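PDB 3O1I: periplasmic protein TorT from Vibrio parahaemolyticus, which probably acts as a periplasmic solute-binding protein that helps a partner sensor protein detect trimethylamine N-oxide. Local coordinates for residues P89-V94 with V257-H262; A10-L15 with Y25-E30; N80-V85 with S104-G109; A31-V36 with Q252-V257. All coordinates share one frame; numbering follows the deposited sequence.

Interaction 1 of 4, residues P89-V94 with V257-H262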
loop_
_atom_site.group_PDB
_atom_site.type_symbol
_atom_site.label_atom_id
_atom_site.label_comp_id
_atom_site.label_asym_id
_atom_site.label_seq_id
_atom_site.Cartn_x
_atom_site.Cartn_y
_atom_site.Cartn_z
ATOM N N PRO D 89 6.315 -24.584 32.734
ATOM C CA PRO D 89 5.969 -23.595 33.755
ATOM C C PRO D 89 6.010 -22.222 33.107
ATOM O O PRO D 89 7.022 -21.843 32.508
ATOM C CB PRO D 89 7.074 -23.775 34.784
ATOM C CG PRO D 89 8.262 -24.079 33.921
ATOM C CD PRO D 89 7.695 -25.072 32.930
ATOM N N VAL D 90 4.910 -21.484 33.216
ATOM C CA VAL D 90 4.834 -20.160 32.618
ATOM C C VAL D 90 5.089 -19.059 33.639
ATOM O O VAL D 90 4.785 -19.205 34.823
ATOM C CB VAL D 90 3.454 -19.916 31.961
ATOM C CG1 VAL D 90 3.137 -21.031 30.983
ATOM C CG2 VAL D 90 2.380 -19.826 33.023
ATOM N N PHE D 91 5.664 -17.963 33.161
ATOM C CA PHE D 91 5.964 -16.806 33.993
ATOM C C PHE D 91 5.358 -15.569 33.327
ATOM O O PHE D 91 5.828 -15.153 32.264
ATOM C CB PHE D 91 7.484 -16.600 34.125
ATOM C CG PHE D 91 8.158 -17.558 35.066
ATOM C CD1 PHE D 91 8.526 -18.832 34.649
ATOM C CD2 PHE D 91 8.427 -17.180 36.381
ATOM C CE1 PHE D 91 9.151 -19.716 35.525
ATOM C CE2 PHE D 91 9.048 -18.056 37.263
ATOM C CZ PHE D 91 9.411 -19.327 36.832
ATOM N N ALA D 92 4.320 -14.991 33.932
ATOM C CA ALA D 92 3.698 -13.790 33.376
ATOM C C ALA D 92 4.750 -12.676 33.422
ATOM O O ALA D 92 5.377 -12.463 34.454
ATOM C CB ALA D 92 2.463 -13.405 34.188
ATOM N N THR D 93 4.943 -11.971 32.306
ATOM C CA THR D 93 5.950 -10.914 32.241
ATOM C C THR D 93 5.457 -9.506 32.494
ATOM O O THR D 93 6.119 -8.751 33.204
ATOM C CB THR D 93 6.655 -10.861 30.881
ATOM O OG1 THR D 93 6.936 -12.189 30.434
ATOM C CG2 THR D 93 7.968 -10.069 30.999
ATOM N N VAL D 94 4.328 -9.124 31.903
ATOM C CA VAL D 94 3.843 -7.766 32.108
ATOM C C VAL D 94 2.348 -7.666 32.178
ATOM O O VAL D 94 1.821 -6.681 32.663
ATOM C CB VAL D 94 4.331 -6.818 30.996
ATOM C CG1 VAL D 94 3.749 -5.447 31.196
ATOM C CG2 VAL D 94 5.840 -6.739 31.003
ATOM N N VAL D 257 12.979 -12.716 33.751
ATOM C CA VAL D 257 14.077 -13.613 33.413
ATOM C C VAL D 257 14.515 -14.338 34.682
ATOM O O VAL D 257 14.532 -15.570 34.740
ATOM C CB VAL D 257 15.291 -12.847 32.880
ATOM C CG1 VAL D 257 16.500 -13.761 32.830
ATOM C CG2 VAL D 257 14.993 -12.295 31.510
ATOM N N MET D 258 14.873 -13.554 35.696
ATOM C CA MET D 258 15.320 -14.091 36.968
ATOM C C MET D 258 14.318 -15.089 37.515
ATOM O O MET D 258 14.682 -16.203 37.868
ATOM C CB MET D 258 15.514 -12.959 37.974
ATOM C CG MET D 258 15.893 -13.432 39.366
ATOM S SD MET D 258 14.978 -12.543 40.627
ATOM C CE MET D 258 13.404 -13.487 40.670
ATOM N N GLN D 259 13.054 -14.686 37.590
ATOM C CA GLN D 259 12.012 -15.573 38.103
ATOM C C GLN D 259 12.109 -16.993 37.534
ATOM O O GLN D 259 12.176 -17.962 38.288
ATOM C CB GLN D 259 10.615 -15.015 37.804
ATOM C CG GLN D 259 10.243 -13.748 38.546
ATOM C CD GLN D 259 8.739 -13.599 38.662
ATOM O OE1 GLN D 259 8.012 -13.752 37.682
ATOM N NE2 GLN D 259 8.262 -13.302 39.866
ATOM N N ALA D 260 12.113 -17.117 36.208
ATOM C CA ALA D 260 12.189 -18.428 35.580
ATOM C C ALA D 260 13.564 -19.061 35.748
ATOM O O ALA D 260 13.668 -20.263 35.977
ATOM C CB ALA D 260 11.832 -18.326 34.106
ATOM N N ALA D 261 14.617 -18.258 35.643
ATOM C CA ALA D 261 15.973 -18.783 35.789
ATOM C C ALA D 261 16.217 -19.361 37.191
ATOM O O ALA D 261 17.070 -20.231 37.376
ATOM C CB ALA D 261 16.989 -17.692 35.484
ATOM N N HIS D 262 15.458 -18.872 38.168
ATOM C CA HIS D 262 15.566 -19.328 39.554
ATOM C C HIS D 262 14.724 -20.578 39.772
ATOM O O HIS D 262 15.179 -21.542 40.377
ATOM C CB HIS D 262 15.114 -18.218 40.507
ATOM C CG HIS D 262 16.223 -17.311 40.945
ATOM N ND1 HIS D 262 17.243 -16.917 40.106
ATOM C CD2 HIS D 262 16.468 -16.716 42.137
ATOM C CE1 HIS D 262 18.070 -16.120 40.760
ATOM N NE2 HIS D 262 17.622 -15.983 41.996
#
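The first torsion of Phe91 (chi1 -76°) sets CG anti to the carbonyl carbon, sending the ring off the strand toward the helix; Gln259 makes the same choice and reaches back from the helix with an extended chain. The two side chains, with the methyl of Ala260, carry the contact between residues 89-94 and 257-262. Ala260 lies over one face of the phenyl ring, where its CB sits 3.6 Å from the centroid of the Phe91 ring and 23° off the ring normal, a CH-pi contact. Gln259 comes from another direction: its CB is 3.4 Å from Phe91 CD2, and its amide oxygen OE1 lies at the ring edge, in plane, 3.7 Å from the same Phe91 CD2. Ring and amide are steeply turned against each other, their planes 62° apart. The amide nitrogen of Gln259 faces other company, with weak hydrogen bonds to the backbone oxygens of Glu270 and Lys271. No hydrogen bond joins the two segments, so between them the buried Phe91 ring packs against the helix without polar help. Strand 90-92 and the helical segment 257-262 run nearly antiparallel, their axes 8.9 Å apart at closest approach. Phe91 also touches Ile68 of strand 66-69 and Lys108 of strand 107-110, the sheet neighbours of strand 90-92, so helix 249-263 rests on a ring set among three parallel strands.

Interaction 2 of 4, residues A10-L15 with Y25-E30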
loop_
_atom_site.group_PDB
_atom_site.type_symbol
_atom_site.label_atom_id
_atom_site.label_comp_id
_atom_site.label_asym_id
_atom_site.label_seq_id
_atom_site.Cartn_x
_atom_site.Cartn_y
_atom_site.Cartn_z
ATOM N N ALA D 10 10.683 -16.138 25.752
ATOM C CA ALA D 10 9.868 -14.949 26.043
ATOM C C ALA D 10 8.904 -14.607 24.901
ATOM O O ALA D 10 9.314 -14.374 23.760
ATOM C CB ALA D 10 10.771 -13.752 26.349
ATOM N N ILE D 11 7.618 -14.567 25.231
ATOM C CA ILE D 11 6.570 -14.285 24.260
ATOM C C ILE D 11 5.856 -12.954 24.487
ATOM O O ILE D 11 4.915 -12.867 25.285
ATOM C CB ILE D 11 5.517 -15.440 24.254
ATOM C CG1 ILE D 11 6.220 -16.759 23.937
ATOM C CG2 ILE D 11 4.419 -15.175 23.229
ATOM C CD1 ILE D 11 7.179 -16.669 22.763
ATOM N N TYR D 12 6.299 -11.923 23.772
ATOM C CA TYR D 12 5.693 -10.598 23.881
ATOM C C TYR D 12 4.403 -10.511 23.072
ATOM O O TYR D 12 4.058 -11.425 22.327
ATOM C CB TYR D 12 6.620 -9.533 23.329
ATOM C CG TYR D 12 8.035 -9.551 23.839
ATOM C CD1 TYR D 12 8.394 -10.272 24.982
ATOM C CD2 TYR D 12 9.011 -8.771 23.214
ATOM C CE1 TYR D 12 9.695 -10.202 25.493
ATOM C CE2 TYR D 12 10.300 -8.698 23.712
ATOM C CZ TYR D 12 10.633 -9.409 24.853
ATOM O OH TYR D 12 11.898 -9.276 25.350
ATOM N N PRO D 13 3.656 -9.411 23.228
ATOM C CA PRO D 13 2.412 -9.256 22.464
ATOM C C PRO D 13 2.774 -8.509 21.168
ATOM O O PRO D 13 2.012 -8.492 20.206
ATOM C CB PRO D 13 1.538 -8.441 23.403
ATOM C CG PRO D 13 2.536 -7.548 24.072
ATOM C CD PRO D 13 3.705 -8.467 24.359
ATOM N N HIS D 14 3.964 -7.903 21.186
ATOM C CA HIS D 14 4.543 -7.155 20.067
ATOM C C HIS D 14 5.873 -6.539 20.497
ATOM O O HIS D 14 6.343 -6.764 21.597
ATOM C CB HIS D 14 3.632 -6.013 19.630
ATOM C CG HIS D 14 3.549 -4.903 20.628
ATOM N ND1 HIS D 14 2.485 -4.757 21.494
ATOM C CD2 HIS D 14 4.421 -3.910 20.924
ATOM C CE1 HIS D 14 2.704 -3.720 22.284
ATOM N NE2 HIS D 14 3.871 -3.191 21.959
ATOM N N LEU D 15 6.477 -5.757 19.617
ATOM C CA LEU D 15 7.716 -5.081 19.938
ATOM C C LEU D 15 7.739 -3.759 19.172
ATOM O O LEU D 15 8.648 -3.484 18.385
ATOM C CB LEU D 15 8.934 -5.935 19.575
ATOM C CG LEU D 15 10.235 -5.559 20.319
ATOM C CD1 LEU D 15 10.132 -5.968 21.775
ATOM C CD2 LEU D 15 11.434 -6.256 19.698
ATOM N N TYR D 25 15.170 -4.990 26.632
ATOM C CA TYR D 25 16.512 -4.772 27.185
ATOM C C TYR D 25 16.619 -5.461 28.541
ATOM O O TYR D 25 17.690 -5.928 28.947
ATOM C CB TYR D 25 16.748 -3.268 27.364
ATOM C CG TYR D 25 18.187 -2.863 27.592
ATOM C CD1 TYR D 25 19.142 -3.066 26.603
ATOM C CD2 TYR D 25 18.591 -2.252 28.789
ATOM C CE1 TYR D 25 20.468 -2.670 26.786
ATOM C CE2 TYR D 25 19.922 -1.853 28.986
ATOM C CZ TYR D 25 20.855 -2.066 27.974
ATOM O OH TYR D 25 22.175 -1.688 28.120
ATOM N N GLY D 26 15.480 -5.525 29.224
ATOM C CA GLY D 26 15.408 -6.126 30.545
ATOM C C GLY D 26 15.598 -7.626 30.595
ATOM O O GLY D 26 16.272 -8.137 31.488
ATOM N N MET D 27 14.989 -8.333 29.651
ATOM C CA MET D 27 15.110 -9.779 29.583
ATOM C C MET D 27 16.414 -10.122 28.892
ATOM O O MET D 27 17.087 -11.077 29.261
ATOM C CB MET D 27 13.937 -10.362 28.806
ATOM C CG MET D 27 12.616 -10.023 29.429
ATOM S SD MET D 27 11.271 -10.736 28.519
ATOM C CE MET D 27 10.601 -11.917 29.716
ATOM N N VAL D 28 16.769 -9.327 27.892
ATOM C CA VAL D 28 17.997 -9.549 27.161
ATOM C C VAL D 28 19.206 -9.421 28.065
ATOM O O VAL D 28 19.963 -10.369 28.242
ATOM C CB VAL D 28 18.155 -8.549 26.028
ATOM C CG1 VAL D 28 19.546 -8.665 25.431
ATOM C CG2 VAL D 28 17.115 -8.812 24.974
ATOM N N SER D 29 19.385 -8.238 28.634
ATOM C CA SER D 29 20.518 -7.984 29.511
ATOM C C SER D 29 20.549 -8.907 30.727
ATOM O O SER D 29 21.622 -9.267 31.206
ATOM C CB SER D 29 20.497 -6.527 29.965
ATOM O OG SER D 29 20.449 -5.667 28.840
ATOM N N GLU D 30 19.374 -9.286 31.224
ATOM C CA GLU D 30 19.280 -10.170 32.385
ATOM C C GLU D 30 19.398 -11.639 31.969
ATOM O O GLU D 30 19.225 -12.547 32.783
ATOM C CB GLU D 30 17.951 -9.945 33.119
ATOM C CG GLU D 30 17.825 -10.699 34.436
ATOM C CD GLU D 30 18.845 -10.248 35.468
ATOM O OE1 GLU D 30 20.051 -10.212 35.143
ATOM O OE2 GLU D 30 18.442 -9.932 36.607
#
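Two donors of Ser29 grip the backbone oxygen of Tyr25, half a turn before Met27, whose sulfur reaches Tyr12 and Ala10 across the contact: Ser29 N lies 2.9 Å from Tyr25 O as the ordinary helical bond, and Ser29 OG donates to the same Tyr25 O at 2.8 Å. The serine side chain thus folds back on its own helix, and its hydroxyl also lies over the centre of the Tyr25 ring. This helix, 18-32, is the connection of a beta-alpha-beta unit that starts on strand 7-12 and continues into strand 37-42, the first such unit of the parallel sheet. Met27 joins helix to strand. Its CG stands anti to the carbonyl carbon (chi1 -59°), and this torsion with the straight chi2 carries SD to the strand; the bend at chi3 (115°) then turns CE to the methyl of Ala10. The sulfur does not lie over the Tyr12 ring but beside it, 4.8 Å from the ring centroid and 79° off the normal, an edge-on Met-aromatic contact. The side chains of Tyr12 and Met27 run alongside each other, head to tail. The phenol end of Tyr12 has its own polar partner, a hydrogen bond with Asn24 ND2 on the same helix, which probably helps to hold the ring edge in place; Trp20 meets the ring as well. Two residues earlier on the same strand, Ala10 CB lies 3.7 Å from Met27 SD and 3.8 Å from Met27 CE.

Interaction 3 of 4, residues N80-V85 with S104-G109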
loop_
_atom_site.group_PDB
_atom_site.type_symbol
_atom_site.label_atom_id
_atom_site.label_comp_id
_atom_site.label_asym_id
_atom_site.label_seq_id
_atom_site.Cartn_x
_atom_site.Cartn_y
_atom_site.Cartn_z
ATOM N N ASN D 80 -6.724 -23.018 28.617
ATOM C CA ASN D 80 -6.020 -23.757 27.571
ATOM C C ASN D 80 -4.503 -23.731 27.578
ATOM O O ASN D 80 -3.884 -24.501 26.861
ATOM C CB ASN D 80 -6.485 -23.260 26.201
ATOM C CG ASN D 80 -7.986 -23.090 26.122
ATOM O OD1 ASN D 80 -8.735 -24.067 26.090
ATOM N ND2 ASN D 80 -8.440 -21.839 26.112
ATOM N N LEU D 81 -3.898 -22.851 28.364
ATOM C CA LEU D 81 -2.439 -22.734 28.395
ATOM C C LEU D 81 -1.665 -24.052 28.241
ATOM O O LEU D 81 -0.831 -24.196 27.344
ATOM C CB LEU D 81 -1.997 -22.031 29.684
ATOM C CG LEU D 81 -0.485 -21.969 29.921
ATOM C CD1 LEU D 81 0.194 -21.336 28.733
ATOM C CD2 LEU D 81 -0.187 -21.180 31.180
ATOM N N LYS D 82 -1.939 -25.005 29.125
ATOM C CA LYS D 82 -1.267 -26.301 29.104
ATOM C C LYS D 82 -1.424 -26.931 27.720
ATOM O O LYS D 82 -0.495 -27.543 27.180
ATOM C CB LYS D 82 -1.873 -27.203 30.186
ATOM C CG LYS D 82 -1.082 -28.480 30.483
ATOM C CD LYS D 82 -1.734 -29.279 31.616
ATOM C CE LYS D 82 -1.124 -30.667 31.762
ATOM N NZ LYS D 82 -1.813 -31.428 32.840
ATOM N N SER D 83 -2.616 -26.747 27.159
ATOM C CA SER D 83 -2.989 -27.254 25.842
ATOM C C SER D 83 -2.108 -26.707 24.709
ATOM O O SER D 83 -2.235 -27.131 23.563
ATOM C CB SER D 83 -4.468 -26.913 25.583
ATOM O OG SER D 83 -4.877 -27.234 24.267
ATOM N N TRP D 84 -1.227 -25.762 25.027
ATOM C CA TRP D 84 -0.328 -25.189 24.029
ATOM C C TRP D 84 1.125 -25.353 24.470
ATOM O O TRP D 84 2.039 -25.292 23.644
ATOM C CB TRP D 84 -0.606 -23.691 23.797
ATOM C CG TRP D 84 -1.995 -23.361 23.341
ATOM C CD1 TRP D 84 -3.085 -23.119 24.132
ATOM C CD2 TRP D 84 -2.456 -23.266 21.987
ATOM N NE1 TRP D 84 -4.196 -22.878 23.356
ATOM C CE2 TRP D 84 -3.839 -22.963 22.036
ATOM C CE3 TRP D 84 -1.837 -23.409 20.735
ATOM C CZ2 TRP D 84 -4.615 -22.801 20.879
ATOM C CZ3 TRP D 84 -2.610 -23.248 19.584
ATOM C CH2 TRP D 84 -3.982 -22.947 19.666
ATOM N N VAL D 85 1.343 -25.568 25.767
ATOM C CA VAL D 85 2.705 -25.707 26.268
ATOM C C VAL D 85 2.969 -26.991 27.061
ATOM O O VAL D 85 4.110 -27.449 27.143
ATOM C CB VAL D 85 3.094 -24.499 27.147
ATOM C CG1 VAL D 85 4.584 -24.255 27.055
ATOM C CG2 VAL D 85 2.341 -23.267 26.704
ATOM N N SER D 104 -3.857 -22.927 35.974
ATOM C CA SER D 104 -3.024 -22.220 36.945
ATOM C C SER D 104 -1.847 -23.050 37.429
ATOM O O SER D 104 -0.791 -22.519 37.773
ATOM C CB SER D 104 -3.864 -21.793 38.145
ATOM O OG SER D 104 -3.071 -21.071 39.067
ATOM N N THR D 105 -2.042 -24.360 37.444
ATOM C CA THR D 105 -1.027 -25.309 37.881
ATOM C C THR D 105 0.296 -25.131 37.138
ATOM O O THR D 105 1.299 -25.769 37.467
ATOM C CB THR D 105 -1.524 -26.740 37.653
ATOM O OG1 THR D 105 -2.873 -26.852 38.126
ATOM C CG2 THR D 105 -0.640 -27.736 38.392
ATOM N N LEU D 106 0.289 -24.254 36.141
ATOM C CA LEU D 106 1.468 -24.007 35.328
ATOM C C LEU D 106 2.249 -22.773 35.767
ATOM O O LEU D 106 3.483 -22.758 35.732
ATOM C CB LEU D 106 1.034 -23.861 33.869
ATOM C CG LEU D 106 0.230 -25.047 33.328
ATOM C CD1 LEU D 106 -0.636 -24.594 32.171
ATOM C CD2 LEU D 106 1.171 -26.168 32.912
ATOM N N LEU D 107 1.520 -21.740 36.177
ATOM C CA LEU D 107 2.128 -20.489 36.609
ATOM C C LEU D 107 2.964 -20.713 37.860
ATOM O O LEU D 107 2.458 -21.170 38.882
ATOM C CB LEU D 107 1.035 -19.448 36.866
ATOM C CG LEU D 107 1.443 -18.027 37.267
ATOM C CD1 LEU D 107 2.593 -17.535 36.401
ATOM C CD2 LEU D 107 0.225 -17.116 37.142
ATOM N N LYS D 108 4.249 -20.391 37.770
ATOM C CA LYS D 108 5.160 -20.579 38.892
ATOM C C LYS D 108 5.632 -19.248 39.467
ATOM O O LYS D 108 6.057 -19.169 40.623
ATOM C CB LYS D 108 6.369 -21.404 38.439
ATOM C CG LYS D 108 6.014 -22.716 37.734
ATOM C CD LYS D 108 5.123 -23.611 38.596
ATOM C CE LYS D 108 4.673 -24.852 37.833
ATOM N NZ LYS D 108 3.610 -25.606 38.557
ATOM N N GLY D 109 5.553 -18.208 38.642
ATOM C CA GLY D 109 5.965 -16.874 39.049
ATOM C C GLY D 109 5.408 -15.830 38.093
ATOM O O GLY D 109 5.191 -16.121 36.915
#
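Leu106 pushes one methyl, CD1, into the bend where Leu81 passes into Lys82, and the conformations of these three residues explain the fit. In Leu106 the CG is anti to the carbonyl carbon (chi1 -55°), which aims the isobutyl group at the short helix 82-85. Its CD1 lies 3.5 Å from Leu81 CG, and Leu81 CD2 stands 3.6 Å from Leu106 CD1, so the methyl lies against CG and one branch of the opposing leucine. Leu81 takes the other common course, with CG anti to the backbone N (chi1 174°). Lys82 is fully extended, crossing Leu106 at about a right angle. Only the start of its chain takes part: Lys82 CB is 3.5 Å from Leu106 CD1, and Lys82 CG is 4.0 Å from Leu106 CD2, while the ammonium end leads away from the contact at an exposed position. Within residues 104-109, Lys108 curls back so that its NZ donates to Thr105 O at 2.6 Å, tying the turn to the strand that follows it. The amide of Lys82 is taken by Gln103 OE1, which ties the helix start to the loop just before Ser104. Leu81 also rests on Leu99, while Val85 packs on helix 49-62. The contact thus lies where the chain enters the outer strand 107-110, with Leu81 packed on Val90 of strand 90-92 and helix 82-85 beside helix 49-62.

Interaction 4 of 4, residues A31-V36 with Q252-V257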
loop_
_atom_site.group_PDB
_atom_site.type_symbol
_atom_site.label_atom_id
_atom_site.label_comp_id
_atom_site.label_asym_id
_atom_site.label_seq_id
_atom_site.Cartn_x
_atom_site.Cartn_y
_atom_site.Cartn_z
ATOM N N ALA D 31 19.696 -11.861 30.694
ATOM C CA ALA D 31 19.850 -13.208 30.158
ATOM C C ALA D 31 21.333 -13.530 29.975
ATOM O O ALA D 31 21.734 -14.691 30.050
ATOM C CB ALA D 31 19.113 -13.333 28.828
ATOM N N GLU D 32 22.145 -12.505 29.724
ATOM C CA GLU D 32 23.577 -12.713 29.561
ATOM C C GLU D 32 24.217 -12.560 30.938
ATOM O O GLU D 32 25.380 -12.907 31.141
ATOM C CB GLU D 32 24.159 -11.694 28.577
ATOM C CG GLU D 32 24.010 -10.252 29.019
ATOM C CD GLU D 32 24.992 -9.858 30.110
ATOM O OE1 GLU D 32 24.779 -8.801 30.739
ATOM O OE2 GLU D 32 25.978 -10.596 30.334
ATOM N N LYS D 33 23.442 -12.035 31.884
ATOM C CA LYS D 33 23.919 -11.837 33.249
ATOM C C LYS D 33 23.579 -13.062 34.092
ATOM O O LYS D 33 23.980 -13.166 35.250
ATOM C CB LYS D 33 23.286 -10.586 33.861
ATOM C CG LYS D 33 23.891 -10.163 35.190
ATOM C CD LYS D 33 23.376 -8.798 35.614
ATOM C CE LYS D 33 23.778 -7.713 34.615
ATOM N NZ LYS D 33 23.254 -6.365 34.987
ATOM N N GLN D 34 22.819 -13.979 33.500
ATOM C CA GLN D 34 22.445 -15.227 34.155
ATOM C C GLN D 34 22.804 -16.370 33.208
ATOM O O GLN D 34 22.443 -17.525 33.436
ATOM C CB GLN D 34 20.950 -15.262 34.482
ATOM C CG GLN D 34 20.560 -14.428 35.692
ATOM C CD GLN D 34 19.225 -14.848 36.280
ATOM O OE1 GLN D 34 19.025 -16.016 36.615
ATOM N NE2 GLN D 34 18.308 -13.897 36.414
ATOM N N GLY D 35 23.520 -16.013 32.141
ATOM C CA GLY D 35 23.970 -16.967 31.140
ATOM C C GLY D 35 22.952 -17.942 30.575
ATOM O O GLY D 35 23.338 -18.974 30.023
ATOM N N VAL D 36 21.665 -17.625 30.692
ATOM C CA VAL D 36 20.619 -18.510 30.186
ATOM C C VAL D 36 20.486 -18.473 28.667
ATOM O O VAL D 36 21.185 -17.726 27.977
ATOM C CB VAL D 36 19.230 -18.182 30.800
ATOM C CG1 VAL D 36 19.320 -18.157 32.319
ATOM C CG2 VAL D 36 18.719 -16.861 30.260
ATOM N N GLN D 252 11.502 -4.474 34.873
ATOM C CA GLN D 252 10.333 -5.347 34.877
ATOM C C GLN D 252 10.640 -6.563 34.026
ATOM O O GLN D 252 10.042 -7.627 34.195
ATOM C CB GLN D 252 9.102 -4.613 34.343
ATOM C CG GLN D 252 7.816 -5.103 34.982
ATOM C CD GLN D 252 6.636 -4.186 34.726
ATOM O OE1 GLN D 252 6.771 -2.964 34.756
ATOM N NE2 GLN D 252 5.462 -4.772 34.493
ATOM N N GLY D 253 11.593 -6.396 33.117
ATOM C CA GLY D 253 11.996 -7.487 32.259
ATOM C C GLY D 253 12.930 -8.409 33.017
ATOM O O GLY D 253 12.679 -9.614 33.129
ATOM N N ARG D 254 14.011 -7.833 33.542
ATOM C CA ARG D 254 15.003 -8.584 34.311
ATOM C C ARG D 254 14.287 -9.467 35.321
ATOM O O ARG D 254 14.614 -10.637 35.487
ATOM C CB ARG D 254 15.943 -7.623 35.042
ATOM C CG ARG D 254 16.850 -6.795 34.140
ATOM C CD ARG D 254 17.531 -5.669 34.929
ATOM N NE ARG D 254 18.466 -4.879 34.126
ATOM C CZ ARG D 254 19.610 -5.348 33.634
ATOM N NH1 ARG D 254 19.967 -6.609 33.865
ATOM N NH2 ARG D 254 20.406 -4.560 32.919
ATOM N N LEU D 255 13.295 -8.897 35.985
ATOM C CA LEU D 255 12.529 -9.633 36.969
ATOM C C LEU D 255 11.997 -10.971 36.432
ATOM O O LEU D 255 12.196 -12.012 37.064
ATOM C CB LEU D 255 11.387 -8.747 37.482
ATOM C CG LEU D 255 10.299 -9.315 38.403
ATOM C CD1 LEU D 255 10.884 -10.332 39.372
ATOM C CD2 LEU D 255 9.630 -8.155 39.146
ATOM N N SER D 256 11.340 -10.949 35.272
ATOM C CA SER D 256 10.793 -12.171 34.672
ATOM C C SER D 256 11.874 -13.184 34.323
ATOM O O SER D 256 11.704 -14.376 34.556
ATOM C CB SER D 256 9.981 -11.841 33.422
ATOM O OG SER D 256 8.598 -12.044 33.656
ATOM N N VAL D 257 12.979 -12.716 33.751
ATOM C CA VAL D 257 14.077 -13.613 33.413
ATOM C C VAL D 257 14.515 -14.338 34.682
ATOM O O VAL D 257 14.532 -15.570 34.740
ATOM C CB VAL D 257 15.291 -12.847 32.880
ATOM C CG1 VAL D 257 16.500 -13.761 32.830
ATOM C CG2 VAL D 257 14.993 -12.295 31.510
#
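Ala31, in the last turn of helix 18-32, opens the contact with its backbone: Ala31 N is 4.3 Å from Val257 CG1, a loose approach at the point where the CA atoms of the segments, those of Ala31 and Val257, are nearest. Lys33 follows and reaches over the surface toward Arg254. Its CG is anti to the backbone N (chi1 -170°), and a bend at chi3 brings NZ to 3.5 Å from Arg254 NH1. Both are donors, so no bond forms, and the like charges are probably eased by acids nearby: Glu30 makes a long, weak ion pair with Arg254, and Glu32 OE1, not in contact, lies 6.1 Å from Arg254 NH1. Gln34 turns inward instead. Its extended chain passes beside Val257, placing Gln34 NE2 4.0 Å from Val257 CG1, the branch that stands anti to the valine's backbone N. The same side chain lies along Met258, Ala261 and His262 on the following turn of that helix. Gly35 has a positive phi of 49°, and the chain then comes round so that Val36 N makes a weak bond to Ala31 O; Val36 points its side chain at the helix and touches Ala261. The whole is a helix C-terminus and its exit turn, leading into strand 37-42, packed against a helix from far along the chain, as in the N-terminal lobe of type I periplasmic binding proteins.

All four contacts belong to one lobe; interactions 1, 2 and 3 reach its parallel sheet, and interaction 4 packs the end of helix 18-32 on helix 249-263. Interactions 1, 2 and 4 cluster, with centres 9 to 11 Å apart: 1 and 4 use overlapping parts of helix 249-263, meeting at Val257, while 2 and 4 use helix 18-32. Interaction 3 lies about 12 Å from interaction 1 between centres, linked by backbone pairing of Val90 with Leu106 and Lys108. Interaction 2 closes first; the segments of 1 and 3 alternate, and 3 falls between the segments of 4. A helix more than 160 residues later thus returns to the first lobe, illustrating how such proteins interweave their lobes.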